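Local coordinates for DUF4973 domain-containing protein (Bacteroides thetaiotaomicron, PDB 4QNI) that is of unknown function but is probably an auxiliary nutrient-binding protein built from two domains, at residues A[86-89]-A[90-93]; A[141-145]-A[146-150]; A[252-256]-A[257-261]. One frame throughout, in Å; residues are numbered along the deposited sequence.

Interaction 1 (A[86-89]-A[90-93]); sequences ATRT and ELYY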
ATOM      1  N   ALA A  86      12.145 -21.067   8.833  1.00 58.48           N
ATOM      2  CA  ALA A  86      12.939 -21.300  10.043  1.00 61.45           C
ATOM      3  C   ALA A  86      13.396 -22.783  10.151  1.00 68.03           C
ATOM      4  O   ALA A  86      14.059 -23.268   9.241  1.00 66.08           O
ATOM      5  CB  ALA A  86      12.164 -20.864  11.288  1.00 64.11           C
ATOM      6  N   THR A  87      13.006 -23.486  11.225  1.00 67.93           N
ATOM      7  CA  THR A  87      13.374 -24.868  11.561  1.00 68.74           C
ATOM      8  C   THR A  87      12.742 -25.924  10.616  1.00 70.71           C
ATOM      9  O   THR A  87      13.295 -27.026  10.485  1.00 71.52           O
ATOM     10  CB  THR A  87      12.951 -25.171  13.024  1.00 80.63           C
ATOM     11  OG1 THR A  87      13.130 -24.012  13.848  1.00 83.27           O
ATOM     12  CG2 THR A  87      13.718 -26.338  13.626  1.00 81.31           C
ATOM     13  N   ARG A  88      11.590 -25.608   9.991  1.00 63.09           N
ATOM     14  CA  ARG A  88      10.873 -26.536   9.122  1.00 60.71           C
ATOM     15  C   ARG A  88      11.585 -26.717   7.775  1.00 57.74           C
ATOM     16  O   ARG A  88      11.081 -26.278   6.747  1.00 56.05           O
ATOM     17  CB  ARG A  88       9.423 -26.073   8.929  1.00 61.44           C
ATOM     18  CG  ARG A  88       8.547 -26.316  10.153  1.00 72.36           C
ATOM     19  CD  ARG A  88       7.089 -26.082   9.815  1.00 83.82           C
ATOM     20  NE  ARG A  88       6.819 -24.657   9.607  1.00 93.09           N
ATOM     21  CZ  ARG A  88       5.695 -24.165   9.101  1.00105.04           C
ATOM     22  NH1 ARG A  88       4.713 -24.979   8.726  1.00 92.39           N
ATOM     23  NH2 ARG A  88       5.545 -22.855   8.958  1.00 90.22           N
ATOM     24  N   THR A  89      12.732 -27.422   7.787  1.00 51.72           N
ATOM     25  CA  THR A  89      13.605 -27.681   6.622  1.00 49.80           C
ATOM     26  C   THR A  89      12.924 -28.545   5.534  1.00 52.84           C
ATOM     27  O   THR A  89      13.348 -28.535   4.365  1.00 50.11           O
ATOM     28  CB  THR A  89      14.900 -28.347   7.084  1.00 56.33           C
ATOM     29  OG1 THR A  89      14.575 -29.564   7.769  1.00 55.93           O
ATOM     30  CG2 THR A  89      15.758 -27.424   7.975  1.00 51.60           C
ATOM     31  N   GLU A  90      11.860 -29.275   5.926  1.00 49.62           N
ATOM     32  CA  GLU A  90      11.080 -30.120   5.029  1.00 49.83           C
ATOM     33  C   GLU A  90      10.312 -29.256   3.994  1.00 52.82           C
ATOM     34  O   GLU A  90       9.902 -29.761   2.952  1.00 51.73           O
ATOM     35  CB  GLU A  90      10.107 -31.007   5.832  1.00 52.71           C
ATOM     36  CG  GLU A  90      10.755 -31.839   6.933  1.00 67.39           C
ATOM     37  CD  GLU A  90      10.580 -31.376   8.378  1.00 97.04           C
ATOM     38  OE1 GLU A  90      10.486 -30.149   8.635  1.00 71.61           O
ATOM     39  OE2 GLU A  90      10.583 -32.259   9.266  1.00101.93           O
ATOM     40  N   LEU A  91      10.156 -27.949   4.278  1.00 49.29           N
ATOM     41  CA  LEU A  91       9.450 -26.989   3.434  1.00 47.53           C
ATOM     42  C   LEU A  91      10.385 -26.096   2.640  1.00 49.47           C
ATOM     43  O   LEU A  91       9.903 -25.269   1.867  1.00 48.32           O
ATOM     44  CB  LEU A  91       8.549 -26.104   4.323  1.00 48.41           C
ATOM     45  CG  LEU A  91       7.472 -26.815   5.146  1.00 53.46           C
ATOM     46  CD1 LEU A  91       6.628 -25.812   5.882  1.00 54.81           C
ATOM     47  CD2 LEU A  91       6.590 -27.679   4.273  1.00 53.49           C
ATOM     48  N   TYR A  92      11.716 -26.207   2.860  1.00 45.14           N
ATOM     49  CA  TYR A  92      12.696 -25.336   2.191  1.00 42.65           C
ATOM     50  C   TYR A  92      12.659 -25.466   0.685  1.00 46.05           C
ATOM     51  O   TYR A  92      12.337 -26.537   0.188  1.00 45.97           O
ATOM     52  CB  TYR A  92      14.113 -25.686   2.638  1.00 42.37           C
ATOM     53  CG  TYR A  92      14.576 -25.136   3.969  1.00 43.66           C
ATOM     54  CD1 TYR A  92      13.685 -24.534   4.849  1.00 45.44           C
ATOM     55  CD2 TYR A  92      15.913 -25.215   4.347  1.00 45.14           C
ATOM     56  CE1 TYR A  92      14.111 -24.021   6.069  1.00 47.21           C
ATOM     57  CE2 TYR A  92      16.357 -24.687   5.558  1.00 47.00           C
ATOM     58  CZ  TYR A  92      15.455 -24.084   6.412  1.00 55.61           C
ATOM     59  OH  TYR A  92      15.902 -23.596   7.612  1.00 57.89           O
ATOM     60  N   TYR A  93      12.998 -24.390  -0.038  1.00 41.75           N
ATOM     61  CA  TYR A  93      13.202 -24.460  -1.482  1.00 41.08           C
ATOM     62  C   TYR A  93      14.523 -25.166  -1.678  1.00 45.76           C
ATOM     63  O   TYR A  93      15.489 -24.850  -0.962  1.00 47.98           O
ATOM     64  CB  TYR A  93      13.210 -23.063  -2.123  1.00 41.56           C
ATOM     65  CG  TYR A  93      11.894 -22.338  -2.003  1.00 43.69           C
ATOM     66  CD1 TYR A  93      10.813 -22.679  -2.810  1.00 44.94           C
ATOM     67  CD2 TYR A  93      11.735 -21.282  -1.108  1.00 45.51           C
ATOM     68  CE1 TYR A  93       9.597 -22.009  -2.712  1.00 47.10           C
ATOM     69  CE2 TYR A  93      10.520 -20.599  -1.003  1.00 47.02           C
ATOM     70  CZ  TYR A  93       9.456 -20.961  -1.815  1.00 56.10           C
ATOM     71  OH  TYR A  93       8.237 -20.326  -1.714  1.00 61.10           O
TER
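Ala86, just past the end of helix 74-85, and Tyr92 close a short turn of the N-terminal DUF4973 domain in which an inverse gamma turn centred on Arg88 runs straight into a 3-10 turn, carrying the chain on toward strand 93-95. The Tyr92 hydroxyl donates a very short hydrogen bond, 2.5 Å from OH to Ala86 O, so that Ala86 O lies at the edge of the Tyr92 ring, near its plane. Between these ends one face of the same ring is covered by Thr89: Thr89 CA lies 3.7 Å from the centroid of the Tyr92 ring, over its face, in a CH-pi contact, while Thr89 CG2 reaches CZ of Tyr92, also at 3.7 Å. CG2 is put there by a first torsion (58°) that wedges OG1 between the backbone N and the carbonyl carbon and leaves the methyl beside N. Two backbone bonds hold the turn, Leu91 N to Arg88 O at 3.1 Å and Tyr92 N to Thr89 O at 3.2 Å. On another side of the turn, Leu91 CD1 lies over the guanidinium of Arg88, nearer its rim than its middle, 3.5 Å from NH1. Asn81 and Tyr82 of helix 74-85 also touch Tyr92, and Arg88 packs on Asn321 of the second subunit. The Tyr92 phenol thus does two jobs: its polar end satisfies a carbonyl just beyond the helix, and its face packs on Thr89 CA, with Thr89 CG2 alongside, which together should fix the ring's rotation.

Interaction 2 (A[141-145]-A[146-150]); sequences QIVDD and ASYNY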
ATOM      1  N   GLN A 141      22.923 -14.808  -9.264  1.00 38.50           N
ATOM      2  CA  GLN A 141      23.265 -13.425  -8.971  1.00 39.38           C
ATOM      3  C   GLN A 141      24.152 -12.853 -10.057  1.00 45.49           C
ATOM      4  O   GLN A 141      24.904 -13.591 -10.701  1.00 43.16           O
ATOM      5  CB  GLN A 141      23.963 -13.310  -7.594  1.00 40.07           C
ATOM      6  CG  GLN A 141      25.271 -14.087  -7.519  1.00 50.14           C
ATOM      7  CD  GLN A 141      25.985 -14.030  -6.188  1.00 63.36           C
ATOM      8  OE1 GLN A 141      26.525 -15.041  -5.710  1.00 57.21           O
ATOM      9  NE2 GLN A 141      26.059 -12.852  -5.589  1.00 53.25           N
ATOM     10  N   ILE A 142      24.063 -11.522 -10.248  1.00 46.48           N
ATOM     11  CA  ILE A 142      24.983 -10.762 -11.089  1.00 47.99           C
ATOM     12  C   ILE A 142      26.227 -10.563 -10.217  1.00 55.54           C
ATOM     13  O   ILE A 142      26.094 -10.096  -9.087  1.00 54.91           O
ATOM     14  CB  ILE A 142      24.400  -9.426 -11.596  1.00 51.32           C
ATOM     15  CG1 ILE A 142      23.080  -9.592 -12.438  1.00 50.48           C
ATOM     16  CG2 ILE A 142      25.486  -8.612 -12.308  1.00 52.86           C
ATOM     17  CD1 ILE A 142      23.122 -10.429 -13.697  1.00 53.76           C
ATOM     18  N   VAL A 143      27.399 -10.999 -10.691  1.00 55.60           N
ATOM     19  CA  VAL A 143      28.646 -10.914  -9.930  1.00 58.04           C
ATOM     20  C   VAL A 143      29.225  -9.515 -10.085  1.00 69.16           C
ATOM     21  O   VAL A 143      29.278  -8.995 -11.196  1.00 68.87           O
ATOM     22  CB  VAL A 143      29.655 -12.020 -10.355  1.00 61.13           C
ATOM     23  CG1 VAL A 143      31.019 -11.837  -9.687  1.00 61.19           C
ATOM     24  CG2 VAL A 143      29.096 -13.388 -10.037  1.00 59.93           C
ATOM     25  N   ASP A 144      29.656  -8.914  -8.968  1.00 71.37           N
ATOM     26  CA  ASP A 144      30.267  -7.591  -8.964  1.00 74.74           C
ATOM     27  C   ASP A 144      31.780  -7.694  -8.752  1.00 83.66           C
ATOM     28  O   ASP A 144      32.233  -8.502  -7.928  1.00 83.84           O
ATOM     29  CB  ASP A 144      29.619  -6.701  -7.884  1.00 77.06           C
ATOM     30  CG  ASP A 144      29.029  -5.411  -8.425  1.00 89.64           C
ATOM     31  OD1 ASP A 144      29.468  -4.962  -9.517  1.00 90.15           O
ATOM     32  OD2 ASP A 144      28.167  -4.822  -7.737  1.00 98.00           O
ATOM     33  N   ASP A 145      32.563  -6.899  -9.517  1.00 83.11           N
ATOM     34  CA  ASP A 145      34.028  -6.847  -9.394  1.00 84.53           C
ATOM     35  C   ASP A 145      34.584  -5.544  -9.957  1.00 90.14           C
ATOM     36  O   ASP A 145      33.992  -4.963 -10.872  1.00 89.58           O
ATOM     37  CB  ASP A 145      34.711  -8.050 -10.072  1.00 86.59           C
ATOM     38  CG  ASP A 145      36.034  -8.467  -9.459  1.00 99.60           C
ATOM     39  OD1 ASP A 145      36.093  -8.625  -8.216  1.00100.79           O
ATOM     40  OD2 ASP A 145      36.988  -8.709 -10.226  1.00106.24           O
ATOM     41  N   ALA A 146      35.733  -5.092  -9.398  1.00 88.26           N
ATOM     42  CA  ALA A 146      36.445  -3.871  -9.795  1.00 89.38           C
ATOM     43  C   ALA A 146      36.990  -3.972 -11.236  1.00 93.56           C
ATOM     44  O   ALA A 146      37.048  -2.955 -11.936  1.00 93.92           O
ATOM     45  CB  ALA A 146      37.580  -3.601  -8.826  1.00 90.90           C
ATOM     46  N   SER A 147      37.357  -5.206 -11.669  1.00 89.46           N
ATOM     47  CA  SER A 147      37.855  -5.536 -13.015  1.00 89.98           C
ATOM     48  C   SER A 147      36.800  -5.267 -14.096  1.00 93.83           C
ATOM     49  O   SER A 147      37.130  -4.748 -15.171  1.00 95.12           O
ATOM     50  CB  SER A 147      38.262  -7.008 -13.098  1.00 92.59           C
ATOM     51  OG  SER A 147      38.522  -7.588 -11.832  1.00101.60           O
ATOM     52  N   TYR A 148      35.528  -5.638 -13.793  1.00 87.37           N
ATOM     53  CA  TYR A 148      34.350  -5.545 -14.662  1.00 85.62           C
ATOM     54  C   TYR A 148      33.992  -4.090 -15.037  1.00 88.67           C
ATOM     55  O   TYR A 148      34.114  -3.170 -14.217  1.00 87.77           O
ATOM     56  CB  TYR A 148      33.127  -6.227 -13.999  1.00 84.48           C
ATOM     57  CG  TYR A 148      33.316  -7.668 -13.554  1.00 84.89           C
ATOM     58  CD1 TYR A 148      34.368  -8.443 -14.040  1.00 87.10           C
ATOM     59  CD2 TYR A 148      32.405  -8.277 -12.696  1.00 84.57           C
ATOM     60  CE1 TYR A 148      34.556  -9.759 -13.616  1.00 86.44           C
ATOM     61  CE2 TYR A 148      32.561  -9.607 -12.295  1.00 84.52           C
ATOM     62  CZ  TYR A 148      33.646 -10.339 -12.747  1.00 90.50           C
ATOM     63  OH  TYR A 148      33.814 -11.645 -12.351  1.00 90.06           O
ATOM     64  N   ASN A 149      33.531  -3.912 -16.295  1.00 85.00           N
ATOM     65  CA  ASN A 149      33.095  -2.631 -16.874  1.00 84.85           C
ATOM     66  C   ASN A 149      31.577  -2.437 -16.630  1.00 83.91           C
ATOM     67  O   ASN A 149      30.847  -2.019 -17.535  1.00 84.17           O
ATOM     68  CB  ASN A 149      33.436  -2.577 -18.377  1.00 86.73           C
ATOM     69  N   TYR A 150      31.121  -2.752 -15.389  1.00 75.62           N
ATOM     70  CA  TYR A 150      29.733  -2.666 -14.930  1.00 72.82           C
ATOM     71  C   TYR A 150      29.621  -2.798 -13.403  1.00 77.95           C
ATOM     72  O   TYR A 150      30.591  -3.163 -12.723  1.00 78.25           O
ATOM     73  CB  TYR A 150      28.877  -3.751 -15.610  1.00 70.54           C
ATOM     74  CG  TYR A 150      29.066  -5.162 -15.081  1.00 68.07           C
ATOM     75  CD1 TYR A 150      28.355  -5.614 -13.970  1.00 68.53           C
ATOM     76  CD2 TYR A 150      29.892  -6.069 -15.736  1.00 67.10           C
ATOM     77  CE1 TYR A 150      28.463  -6.927 -13.524  1.00 66.54           C
ATOM     78  CE2 TYR A 150      30.010  -7.386 -15.298  1.00 66.05           C
ATOM     79  CZ  TYR A 150      29.285  -7.813 -14.196  1.00 69.53           C
ATOM     80  OH  TYR A 150      29.389  -9.105 -13.744  1.00 65.79           O
TER
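Tyr148 presents one ring face to CB of Asp145, which lies 3.5 Å from the centroid of the Tyr148 ring in a CH-pi contact, and its edge to Val143, whose CG1 lies in the ring plane 3.8 Å from CE2 of Tyr148. The ring of Tyr150 is met obliquely, by Ile142 CG2 at 3.6 Å from CE1 of Tyr150. Both rings fold back on the chain running out of strand 135-142, which reverses in a beta turn from Asp145 to Tyr148; the turn's own bond, Tyr148 N to Asp145 O, is weak at 3.4 Å. A firmer tie is made by the Tyr150 hydroxyl, which donates to Val143 O at 2.6 Å, in the carbonyl plane with a C=O...O angle of 152°. That hydroxyl is gripped twice, since the backbone N of His69 on strand 66-72 bonds to it as well, and the His69 ring stacks with Tyr148. Were Tyr148 replaced by alanine, Asp145 CB and the His69 ring would probably lose the flat surface they rest on, and a gap would open beside Val143. Ile142 packs on Phe15, and Tyr150 on Ile13, of the third subunit. With CG anti to the backbone N (chi1 -151°), OD2 of Asp145 accepts a very short hydrogen bond of 2.5 Å from Ser147 OG.

Interaction 3 (A[252-256]-A[257-261]); sequences DNAEE and IGFEL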
ATOM      1  N   ASP A 252       2.611 -44.758  -5.637  1.00 54.71           N
ATOM      2  CA  ASP A 252       3.775 -45.637  -5.480  1.00 56.46           C
ATOM      3  C   ASP A 252       3.912 -46.192  -4.055  1.00 63.36           C
ATOM      4  O   ASP A 252       4.460 -47.281  -3.897  1.00 67.61           O
ATOM      5  CB  ASP A 252       5.059 -44.927  -5.927  1.00 58.33           C
ATOM      6  CG  ASP A 252       5.190 -44.811  -7.437  1.00 71.90           C
ATOM      7  OD1 ASP A 252       4.558 -45.624  -8.158  1.00 74.29           O
ATOM      8  OD2 ASP A 252       5.958 -43.940  -7.901  1.00 77.97           O
ATOM      9  N   ASN A 253       3.397 -45.488  -3.034  1.00 58.70           N
ATOM     10  CA  ASN A 253       3.377 -45.990  -1.656  1.00 59.10           C
ATOM     11  C   ASN A 253       1.913 -46.208  -1.218  1.00 61.17           C
ATOM     12  O   ASN A 253       1.522 -45.812  -0.121  1.00 63.18           O
ATOM     13  CB  ASN A 253       4.141 -45.057  -0.691  1.00 57.56           C
ATOM     14  CG  ASN A 253       3.564 -43.678  -0.576  1.00 71.87           C
ATOM     15  OD1 ASN A 253       3.118 -43.067  -1.569  1.00 74.79           O
ATOM     16  ND2 ASN A 253       3.522 -43.185   0.653  1.00 53.80           N
ATOM     17  N   ALA A 254       1.117 -46.856  -2.077  1.00 55.60           N
ATOM     18  CA  ALA A 254      -0.305 -47.165  -1.841  1.00 55.55           C
ATOM     19  C   ALA A 254      -0.574 -47.872  -0.490  1.00 64.51           C
ATOM     20  O   ALA A 254      -1.491 -47.461   0.235  1.00 64.35           O
ATOM     21  CB  ALA A 254      -0.830 -48.031  -2.967  1.00 55.64           C
ATOM     22  N   GLU A 255       0.222 -48.925  -0.159  1.00 63.91           N
ATOM     23  CA  GLU A 255       0.054 -49.729   1.063  1.00 66.77           C
ATOM     24  C   GLU A 255       0.268 -48.922   2.352  1.00 68.68           C
ATOM     25  O   GLU A 255      -0.406 -49.178   3.351  1.00 68.77           O
ATOM     26  CB  GLU A 255       0.992 -50.957   1.073  1.00 70.33           C
ATOM     27  CG  GLU A 255       0.898 -51.852  -0.156  1.00 86.98           C
ATOM     28  CD  GLU A 255      -0.457 -52.478  -0.429  1.00125.78           C
ATOM     29  OE1 GLU A 255      -0.780 -53.507   0.210  1.00130.02           O
ATOM     30  OE2 GLU A 255      -1.192 -51.947  -1.295  1.00124.07           O
ATOM     31  N   GLU A 256       1.191 -47.961   2.323  1.00 63.20           N
ATOM     32  CA  GLU A 256       1.515 -47.130   3.468  1.00 63.44           C
ATOM     33  C   GLU A 256       0.358 -46.185   3.855  1.00 66.69           C
ATOM     34  O   GLU A 256       0.050 -46.056   5.046  1.00 68.55           O
ATOM     35  CB  GLU A 256       2.789 -46.327   3.174  1.00 64.04           C
ATOM     36  CG  GLU A 256       3.322 -45.548   4.368  1.00 75.21           C
ATOM     37  CD  GLU A 256       4.591 -44.752   4.142  1.00 98.51           C
ATOM     38  OE1 GLU A 256       4.973 -44.532   2.968  1.00 89.12           O
ATOM     39  OE2 GLU A 256       5.204 -44.336   5.152  1.00 99.38           O
ATOM     40  N   ILE A 257      -0.284 -45.543   2.856  1.00 58.57           N
ATOM     41  CA  ILE A 257      -1.326 -44.547   3.090  1.00 55.21           C
ATOM     42  C   ILE A 257      -2.735 -45.119   2.820  1.00 58.07           C
ATOM     43  O   ILE A 257      -3.716 -44.371   2.739  1.00 56.06           O
ATOM     44  CB  ILE A 257      -1.014 -43.253   2.282  1.00 55.54           C
ATOM     45  CG1 ILE A 257      -1.127 -43.442   0.757  1.00 54.41           C
ATOM     46  CG2 ILE A 257       0.368 -42.675   2.678  1.00 54.75           C
ATOM     47  CD1 ILE A 257      -1.317 -42.037  -0.030  1.00 53.81           C
ATOM     48  N   GLY A 258      -2.817 -46.444   2.739  1.00 55.45           N
ATOM     49  CA  GLY A 258      -4.064 -47.172   2.511  1.00 55.71           C
ATOM     50  C   GLY A 258      -4.847 -46.680   1.310  1.00 56.38           C
ATOM     51  O   GLY A 258      -6.066 -46.517   1.385  1.00 54.33           O
ATOM     52  N   PHE A 259      -4.121 -46.361   0.226  1.00 52.49           N
ATOM     53  CA  PHE A 259      -4.664 -45.843  -1.028  1.00 50.23           C
ATOM     54  C   PHE A 259      -5.543 -46.895  -1.662  1.00 56.28           C
ATOM     55  O   PHE A 259      -5.206 -48.082  -1.645  1.00 57.44           O
ATOM     56  CB  PHE A 259      -3.535 -45.397  -1.983  1.00 50.15           C
ATOM     57  CG  PHE A 259      -4.000 -44.862  -3.318  1.00 49.41           C
ATOM     58  CD1 PHE A 259      -4.421 -43.543  -3.449  1.00 49.63           C
ATOM     59  CD2 PHE A 259      -4.020 -45.680  -4.443  1.00 50.77           C
ATOM     60  CE1 PHE A 259      -4.855 -43.052  -4.681  1.00 49.05           C
ATOM     61  CE2 PHE A 259      -4.442 -45.179  -5.683  1.00 51.53           C
ATOM     62  CZ  PHE A 259      -4.853 -43.870  -5.791  1.00 47.95           C
ATOM     63  N   GLU A 260      -6.712 -46.461  -2.143  1.00 53.38           N
ATOM     64  CA  GLU A 260      -7.711 -47.321  -2.763  1.00 54.30           C
ATOM     65  C   GLU A 260      -8.464 -46.560  -3.827  1.00 56.52           C
ATOM     66  O   GLU A 260      -9.020 -45.501  -3.567  1.00 54.34           O
ATOM     67  CB  GLU A 260      -8.700 -47.857  -1.708  1.00 57.38           C
ATOM     68  CG  GLU A 260      -8.272 -49.155  -1.046  1.00 78.20           C
ATOM     69  CD  GLU A 260      -8.682 -50.439  -1.745  1.00115.67           C
ATOM     70  OE1 GLU A 260      -9.899 -50.634  -1.975  1.00112.73           O
ATOM     71  OE2 GLU A 260      -7.791 -51.282  -2.002  1.00117.67           O
ATOM     72  N   LEU A 261      -8.463 -47.083  -5.030  1.00 55.55           N
ATOM     73  CA  LEU A 261      -9.249 -46.488  -6.096  1.00 56.24           C
ATOM     74  C   LEU A 261     -10.625 -47.077  -6.104  1.00 63.64           C
ATOM     75  O   LEU A 261     -10.787 -48.271  -5.847  1.00 65.37           O
ATOM     76  CB  LEU A 261      -8.623 -46.739  -7.464  1.00 55.75           C
ATOM     77  CG  LEU A 261      -7.448 -45.889  -7.831  1.00 60.07           C
ATOM     78  CD1 LEU A 261      -6.781 -46.477  -9.046  1.00 60.95           C
ATOM     79  CD2 LEU A 261      -7.870 -44.426  -8.070  1.00 57.79           C
TER
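From Asn253 to Phe259 the backbone coils through helical angles at 254-256, without regular helical bonding, and then leaves them: Phe259 N donates to Ala254 O at 2.9 Å, five residues back, while the bond from Ile257 N to Asn253 O is weak at 3.5 Å. Gly258 makes the exit with positive phi (52°). Across the Phe259-Ala254 bond, CB of Ala254 packs on CB of Phe259 at 3.9 Å; the Phe259 side chain touches Ile249 and its ring meets that of Tyr294, the planes at about 40°. On the other flank, Asn253 and Ile257 meet at about a right angle, ND2 of Asn253 lying 3.8 Å from CG2 of Ile257. The same ND2 donates almost straight to Glu256 OE1, 3.0 Å away and in the plane of its own amide, and also to Lys232 O, so the amide is held by two acceptors. Glu256 gets there on an extended chain, its CG anti to the backbone N (chi1 -173°). The whole is a pi-turn with Gly258 at its exit, joining antiparallel strands 244-250 and 260-275 in the sheet of the C-terminal BT_3044-like domain.

In the fold
The three local turns are well separated. Interaction 1 lies between the others, its centre about 32 Å from that of interaction 2 and about 26 Å from that of interaction 3, which belongs to the other domain family; interactions 2 and 3, with centres about 53 Å apart, sit on opposite sides of the chain's centre. None touches another, but shared elements connect them. Strand 135-142 carries Lys135, which bonds to Leu91 O of interaction 1, and leads into interaction 2. The loop before strand 234-240 supplies Arg230, bonded to Glu90 O, and Lys232, bonded to Asn253 of interaction 3. Interactions 1 and 2 are also packed on by neighbouring subunits.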